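Beta-n-acetylhexosaminidase (Streptococcus pneumoniae, PDB 4AZI) is the catalytic module of a family 20 glycoside hydrolase, an exo-beta-D-N-acetylglucosaminidase that probably trims terminal N-acetylglucosamine from glycans. Local coordinates at residues Q263-S267 / K268-F272; A310-Y314 / P315-L319. The protein carries 2 engineered substitutions. One frame throughout, in Å; residues are numbered along the deposited sequence.

Contact 1. Residues Q263-S267 / K268-F272; sequences QYLAS and KGYKF
L265 and A266, in the last turn of a helix, turn their carbonyl oxygens to the amides of Y270 and G269 as the chain reverses, and these two backbone bonds define a Schellman motif. It ends the helix of a beta-alpha-beta unit in the barrel and hands the chain to strand 271-282. Y270 N reaches L265 O at 3.2 Å (N-H...O 160°), spanning five residues, while G269 N meets A266 O at 2.9 Å. G269 has a positive phi (94°), the left-handed conformation that ends a Schellman motif. K268 N adds only weak bonds, shared between Y264 O and L265 O.

Side chains close over the turn in two groups. On the apolar side, L265 CB sits near the plane of the F272 ring, at its edge, with CZ 3.8 Å away, and meets Y270 CD2 at 4.0 Å; A266 CB touches F272 CE2. Both rings belong to the chain after the turn, so the chain leaving it packs back on the helix, Y270 from the loop and F272 from the start of the strand; both rings also touch I247 of strand 246-249. The other group is Y264 and K268, which run side by side. With its CG anti to the backbone N (chi1 -170°), the Y264 ring stands beside the lysine, whose chain bends at chi2 and passes the ring with CG and CE. The amine of K268 forms a salt bridge with D237, and short of that charged end its CE lies 3.4 Å from Y264 OH.

Contact 2. Residues A310-Y314 / P315-L319; sequences ASTKY and PEVDL
Y314 and P315 carry this surface contact, because the peptide between them is cis and folds the proline back over the tyrosine ring. K313-E316 form a type VIa turn, with the aromatic residue and the cis-proline at its two central positions, in the loop that leads from helix 294-303 to strand 321-329.

The CH-pi interaction comes first. P315 CB stands 3.9 Å from the centroid of the Y314 ring, only 6° off the normal, so the proline covers one face almost centrally. The ring gets there because its CG is anti to the backbone N (chi1 -177°).

Hydrogen bonding closes the turn one residue further on than the usual pattern: V317 N donates to K313 O at 2.9 Å, nearly straight at 173°. V317 O faces the other way round the loop. It accepts a CA-H...O contact from Y314, and a water donates to it at 2.8 Å and to T312 OG1 at 2.7 Å, bridging the two residues. T312 OG1 also bonds to L309 O, which ties the bridge to the chain just before.

Apolar packing is slighter. T312 and V317 cross at about a right angle, with CG2 of the threonine 3.7 Å from CG1 of the valine.

A polar contact without a hydrogen bond comes last: D318 runs alongside Y314, and its OD1 lies at the ring edge, 3.7 Å from CE1, with the carboxylate turned steeply to the ring plane. At that more positive rim the carboxylate is probably mildly favourable, whereas it is the proline C-H over the electron-rich face that probably helps hold the cis form.

How the contacts relate
The two contacts show how a TIM barrel fastens the chain where helices give way to strands: contact 1 leads into strand 271-282, contact 2 into strand 321-329 beside it. Their centres are 13 Å apart and they touch directly. L319 packs on the helix of contact 1, its CD2 3.7 Å from A266 CB, and the Q263 side chain reaches T312 and V317. Neither contributes a residue to the ligand pocket; the side chain of L265 is about 13 Å from the bound inhibitor. Further along the same two strands, however, Y280, I282 and W329 line that pocket: contact 1 includes the start of one such strand, and contact 2 lies in the loop before the other.

Contact 1. Residues Q263-S267 / K268-F272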
ATOM      1  N   GLN A 263       9.587  17.714  -7.492  1.00 11.85           N
ATOM      2  CA  GLN A 263       9.360  19.054  -8.059  1.00 11.87           C
ATOM      3  C   GLN A 263       8.727  18.951  -9.453  1.00 12.07           C
ATOM      4  O   GLN A 263       7.714  19.605  -9.738  1.00 12.24           O
ATOM      5  CB  GLN A 263      10.664  19.861  -8.161  1.00 11.82           C
ATOM      6  CG  GLN A 263      11.288  20.292  -6.842  1.00 11.74           C
ATOM      7  CD  GLN A 263      12.460  19.411  -6.427  1.00 11.36           C
ATOM      8  OE1 GLN A 263      12.456  18.205  -6.656  1.00 10.95           O
ATOM      9  NE2 GLN A 263      13.477  20.022  -5.828  1.00 11.47           N
ATOM     10  N   TYR A 264       9.331  18.135 -10.320  1.00 11.86           N
ATOM     11  CA  TYR A 264       8.830  17.962 -11.680  1.00 11.67           C
ATOM     12  C   TYR A 264       7.403  17.400 -11.737  1.00 11.16           C
ATOM     13  O   TYR A 264       6.574  17.898 -12.496  1.00 11.11           O
ATOM     14  CB  TYR A 264       9.764  17.095 -12.534  1.00 11.44           C
ATOM     15  CG  TYR A 264       9.363  17.110 -13.995  1.00 11.72           C
ATOM     16  CD1 TYR A 264       9.800  18.127 -14.841  1.00 12.06           C
ATOM     17  CD2 TYR A 264       8.515  16.137 -14.520  1.00 11.67           C
ATOM     18  CE1 TYR A 264       9.429  18.161 -16.175  1.00 12.22           C
ATOM     19  CE2 TYR A 264       8.140  16.157 -15.853  1.00 12.06           C
ATOM     20  CZ  TYR A 264       8.593  17.178 -16.672  1.00 12.35           C
ATOM     21  OH  TYR A 264       8.230  17.221 -17.989  1.00 12.36           O
ATOM     22  N   LEU A 265       7.134  16.354 -10.962  1.00 10.66           N
ATOM     23  CA  LEU A 265       5.787  15.767 -10.907  1.00 10.67           C
ATOM     24  C   LEU A 265       4.738  16.716 -10.327  1.00 10.81           C
ATOM     25  O   LEU A 265       3.632  16.788 -10.853  1.00 11.05           O
ATOM     26  CB  LEU A 265       5.787  14.425 -10.169  1.00 10.23           C
ATOM     27  CG  LEU A 265       6.602  13.289 -10.795  1.00  9.90           C
ATOM     28  CD1 LEU A 265       6.561  12.068  -9.876  1.00  9.88           C
ATOM     29  CD2 LEU A 265       6.078  12.949 -12.178  1.00  9.85           C
ATOM     30  N   ALA A 266       5.089  17.461  -9.276  1.00 10.85           N
ATOM     31  CA  ALA A 266       4.202  18.503  -8.740  1.00 10.81           C
ATOM     32  C   ALA A 266       3.818  19.510  -9.818  1.00 11.13           C
ATOM     33  O   ALA A 266       2.643  19.915  -9.917  1.00 10.73           O
ATOM     34  CB  ALA A 266       4.845  19.212  -7.556  1.00 10.86           C
ATOM     35  N   SER A 267       4.812  19.882 -10.633  1.00 11.47           N
ATOM     36  CA  SER A 267       4.635  20.816 -11.742  1.00 11.96           C
ATOM     37  C   SER A 267       3.605  20.307 -12.765  1.00 12.39           C
ATOM     38  O   SER A 267       2.892  21.099 -13.381  1.00 12.58           O
ATOM     39  CB  SER A 267       5.989  21.146 -12.403  1.00 11.90           C
ATOM     40  OG  SER A 267       6.426  20.131 -13.297  1.00 11.58           O
ATOM     41  N   LYS A 268       3.506  18.986 -12.905  1.00 12.76           N
ATOM     42  CA  LYS A 268       2.521  18.342 -13.784  1.00 13.15           C
ATOM     43  C   LYS A 268       1.141  18.169 -13.147  1.00 13.08           C
ATOM     44  O   LYS A 268       0.259  17.546 -13.749  1.00 13.35           O
ATOM     45  CB  LYS A 268       3.029  16.965 -14.242  1.00 13.61           C
ATOM     46  CG  LYS A 268       4.191  17.000 -15.221  1.00 14.12           C
ATOM     47  CD  LYS A 268       3.741  17.447 -16.602  1.00 14.84           C
ATOM     48  CE  LYS A 268       4.912  17.446 -17.561  1.00 15.26           C
ATOM     49  NZ  LYS A 268       4.571  18.174 -18.811  1.00 15.29           N
ATOM     50  N   GLY A 269       0.972  18.690 -11.934  1.00 13.02           N
ATOM     51  CA  GLY A 269      -0.297  18.634 -11.204  1.00 12.98           C
ATOM     52  C   GLY A 269      -0.472  17.475 -10.222  1.00 12.85           C
ATOM     53  O   GLY A 269      -1.532  17.320  -9.637  1.00 12.75           O
ATOM     54  N   TYR A 270       0.555  16.661 -10.030  1.00 12.92           N
ATOM     55  CA  TYR A 270       0.391  15.449  -9.211  1.00 13.08           C
ATOM     56  C   TYR A 270       0.309  15.719  -7.711  1.00 13.64           C
ATOM     57  O   TYR A 270       0.874  16.693  -7.218  1.00 13.79           O
ATOM     58  CB  TYR A 270       1.505  14.446  -9.496  1.00 12.97           C
ATOM     59  CG  TYR A 270       1.348  13.726 -10.810  1.00 12.50           C
ATOM     60  CD1 TYR A 270       0.307  12.833 -11.001  1.00 12.61           C
ATOM     61  CD2 TYR A 270       2.238  13.939 -11.864  1.00 12.57           C
ATOM     62  CE1 TYR A 270       0.152  12.151 -12.186  1.00 12.27           C
ATOM     63  CE2 TYR A 270       2.085  13.267 -13.070  1.00 12.41           C
ATOM     64  CZ  TYR A 270       1.033  12.370 -13.218  1.00 12.36           C
ATOM     65  OH  TYR A 270       0.842  11.683 -14.388  1.00 11.95           O
ATOM     66  N   LYS A 271      -0.410  14.851  -6.999  1.00 13.85           N
ATOM     67  CA  LYS A 271      -0.444  14.870  -5.538  1.00 13.79           C
ATOM     68  C   LYS A 271       0.278  13.641  -5.007  1.00 13.03           C
ATOM     69  O   LYS A 271       0.290  12.607  -5.666  1.00 12.77           O
ATOM     70  CB  LYS A 271      -1.883  14.888  -5.040  1.00 15.01           C
ATOM     71  CG  LYS A 271      -2.620  16.170  -5.388  1.00 16.42           C
ATOM     72  CD  LYS A 271      -4.025  15.886  -5.872  1.00 17.71           C
ATOM     73  CE  LYS A 271      -5.018  15.812  -4.719  1.00 18.07           C
ATOM     74  NZ  LYS A 271      -5.418  17.152  -4.200  1.00 19.68           N
ATOM     75  N   PHE A 272       0.870  13.760  -3.821  1.00 12.00           N
ATOM     76  CA  PHE A 272       1.782  12.740  -3.316  1.00 11.32           C
ATOM     77  C   PHE A 272       1.287  12.088  -2.046  1.00 10.66           C
ATOM     78  O   PHE A 272       0.735  12.761  -1.185  1.00 11.03           O
ATOM     79  CB  PHE A 272       3.173  13.348  -3.027  1.00 11.66           C
ATOM     80  CG  PHE A 272       3.849  13.944  -4.232  1.00 12.11           C
ATOM     81  CD1 PHE A 272       4.354  13.128  -5.238  1.00 11.80           C
ATOM     82  CD2 PHE A 272       4.005  15.319  -4.347  1.00 11.94           C
ATOM     83  CE1 PHE A 272       4.990  13.664  -6.340  1.00 12.22           C
ATOM     84  CE2 PHE A 272       4.640  15.864  -5.451  1.00 12.38           C
ATOM     85  CZ  PHE A 272       5.133  15.034  -6.450  1.00 12.10           C
TER

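Contact 2. Residues A310-Y314 / P315-L319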
ATOM      1  N   ALA A 310      11.255  12.370  -0.633  1.00  9.83           N
ATOM      2  CA  ALA A 310      12.610  11.879  -0.916  1.00  9.98           C
ATOM      3  C   ALA A 310      13.294  12.753  -1.957  1.00 10.16           C
ATOM      4  O   ALA A 310      12.653  13.190  -2.905  1.00  9.55           O
ATOM      5  CB  ALA A 310      12.564  10.430  -1.381  1.00  9.88           C
ATOM      6  N   SER A 311      14.598  12.977  -1.771  1.00 10.65           N
ATOM      7  CA  SER A 311      15.421  13.873  -2.616  1.00 11.27           C
ATOM      8  C   SER A 311      15.171  15.377  -2.418  1.00 11.46           C
ATOM      9  O   SER A 311      15.684  16.206  -3.183  1.00 11.17           O
ATOM     10  CB  SER A 311      15.338  13.500  -4.112  1.00 11.58           C
ATOM     11  OG  SER A 311      14.159  14.005  -4.729  1.00 11.33           O
ATOM     12  N   THR A 312      14.388  15.735  -1.398  1.00 11.82           N
ATOM     13  CA  THR A 312      14.130  17.143  -1.091  1.00 11.99           C
ATOM     14  C   THR A 312      14.417  17.467   0.366  1.00 12.41           C
ATOM     15  O   THR A 312      14.346  16.596   1.244  1.00 12.29           O
ATOM     16  CB  THR A 312      12.673  17.580  -1.398  1.00 12.09           C
ATOM     17  OG1 THR A 312      11.768  16.918  -0.501  1.00 11.92           O
ATOM     18  CG2 THR A 312      12.291  17.292  -2.847  1.00 11.90           C
ATOM     19  N   LYS A 313      14.730  18.738   0.611  1.00 13.15           N
ATOM     20  CA  LYS A 313      15.013  19.237   1.950  1.00 14.26           C
ATOM     21  C   LYS A 313      13.843  20.107   2.421  1.00 14.89           C
ATOM     22  O   LYS A 313      13.617  21.206   1.895  1.00 15.02           O
ATOM     23  CB  LYS A 313      16.328  20.026   1.946  1.00 14.40           C
ATOM     24  CG  LYS A 313      16.749  20.604   3.286  1.00 14.79           C
ATOM     25  CD  LYS A 313      18.093  21.315   3.159  1.00 15.23           C
ATOM     26  CE  LYS A 313      18.487  22.029   4.442  1.00 15.28           C
ATOM     27  NZ  LYS A 313      18.514  21.075   5.584  1.00 15.81           N
ATOM     28  N   TYR A 314      13.094  19.587   3.392  1.00 15.44           N
ATOM     29  CA  TYR A 314      11.929  20.270   3.945  1.00 16.47           C
ATOM     30  C   TYR A 314      12.366  21.153   5.120  1.00 16.87           C
ATOM     31  O   TYR A 314      13.174  20.714   5.939  1.00 17.00           O
ATOM     32  CB  TYR A 314      10.898  19.234   4.408  1.00 16.49           C
ATOM     33  CG  TYR A 314       9.609  19.816   4.946  1.00 17.06           C
ATOM     34  CD1 TYR A 314       8.559  20.142   4.090  1.00 17.24           C
ATOM     35  CD2 TYR A 314       9.432  20.025   6.320  1.00 17.64           C
ATOM     36  CE1 TYR A 314       7.374  20.683   4.578  1.00 17.49           C
ATOM     37  CE2 TYR A 314       8.245  20.552   6.821  1.00 17.53           C
ATOM     38  CZ  TYR A 314       7.222  20.876   5.947  1.00 17.99           C
ATOM     39  OH  TYR A 314       6.047  21.405   6.439  1.00 18.65           O
ATOM     40  N   PRO A 315      11.818  22.384   5.229  1.00 17.17           N
ATOM     41  CA  PRO A 315      10.755  22.995   4.437  1.00 17.58           C
ATOM     42  C   PRO A 315      11.199  23.846   3.246  1.00 17.59           C
ATOM     43  O   PRO A 315      10.343  24.433   2.599  1.00 18.03           O
ATOM     44  CB  PRO A 315      10.048  23.889   5.460  1.00 18.07           C
ATOM     45  CG  PRO A 315      11.142  24.311   6.392  1.00 17.97           C
ATOM     46  CD  PRO A 315      12.239  23.276   6.328  1.00 17.72           C
ATOM     47  N   GLU A 316      12.500  23.918   2.960  1.00 17.74           N
ATOM     48  CA  GLU A 316      12.997  24.657   1.782  1.00 18.62           C
ATOM     49  C   GLU A 316      12.238  24.284   0.504  1.00 18.13           C
ATOM     50  O   GLU A 316      11.885  25.149  -0.299  1.00 18.40           O
ATOM     51  CB  GLU A 316      14.509  24.455   1.587  1.00 19.34           C
ATOM     52  CG  GLU A 316      15.090  25.132   0.343  1.00 20.74           C
ATOM     53  CD  GLU A 316      15.029  26.656   0.383  1.00 21.78           C
ATOM     54  OE1 GLU A 316      15.182  27.251   1.472  1.00 22.68           O
ATOM     55  OE2 GLU A 316      14.835  27.274  -0.687  1.00 22.84           O
ATOM     56  N   VAL A 317      12.016  22.984   0.326  1.00 17.61           N
ATOM     57  CA  VAL A 317      11.091  22.462  -0.675  1.00 16.84           C
ATOM     58  C   VAL A 317       9.871  22.008   0.119  1.00 17.00           C
ATOM     59  O   VAL A 317       9.987  21.207   1.069  1.00 16.97           O
ATOM     60  CB  VAL A 317      11.700  21.281  -1.474  1.00 16.11           C
ATOM     61  CG1 VAL A 317      10.647  20.605  -2.339  1.00 15.58           C
ATOM     62  CG2 VAL A 317      12.866  21.752  -2.335  1.00 15.65           C
ATOM     63  N   ASP A 318       8.712  22.556  -0.239  1.00 17.29           N
ATOM     64  CA  ASP A 318       7.469  22.268   0.458  1.00 17.92           C
ATOM     65  C   ASP A 318       6.398  21.997  -0.590  1.00 17.50           C
ATOM     66  O   ASP A 318       5.855  22.920  -1.206  1.00 17.58           O
ATOM     67  CB  ASP A 318       7.084  23.426   1.405  1.00 19.02           C
ATOM     68  CG  ASP A 318       5.821  23.132   2.228  1.00 20.16           C
ATOM     69  OD1 ASP A 318       5.182  22.077   2.013  1.00 20.69           O
ATOM     70  OD2 ASP A 318       5.462  23.962   3.093  1.00 20.44           O
ATOM     71  N   LEU A 319       6.133  20.713  -0.793  1.00 16.60           N
ATOM     72  CA  LEU A 319       5.210  20.235  -1.808  1.00 16.56           C
ATOM     73  C   LEU A 319       4.003  19.552  -1.168  1.00 16.63           C
ATOM     74  O   LEU A 319       4.160  18.802  -0.201  1.00 17.63           O
ATOM     75  CB  LEU A 319       5.931  19.269  -2.761  1.00 16.09           C
ATOM     76  CG  LEU A 319       7.103  19.824  -3.586  1.00 16.31           C
ATOM     77  CD1 LEU A 319       7.926  18.710  -4.214  1.00 15.80           C
ATOM     78  CD2 LEU A 319       6.605  20.777  -4.666  1.00 16.62           C
TER
HETATM   79  O   HOH W   1      10.158  18.416   1.122  1.00 13.74           O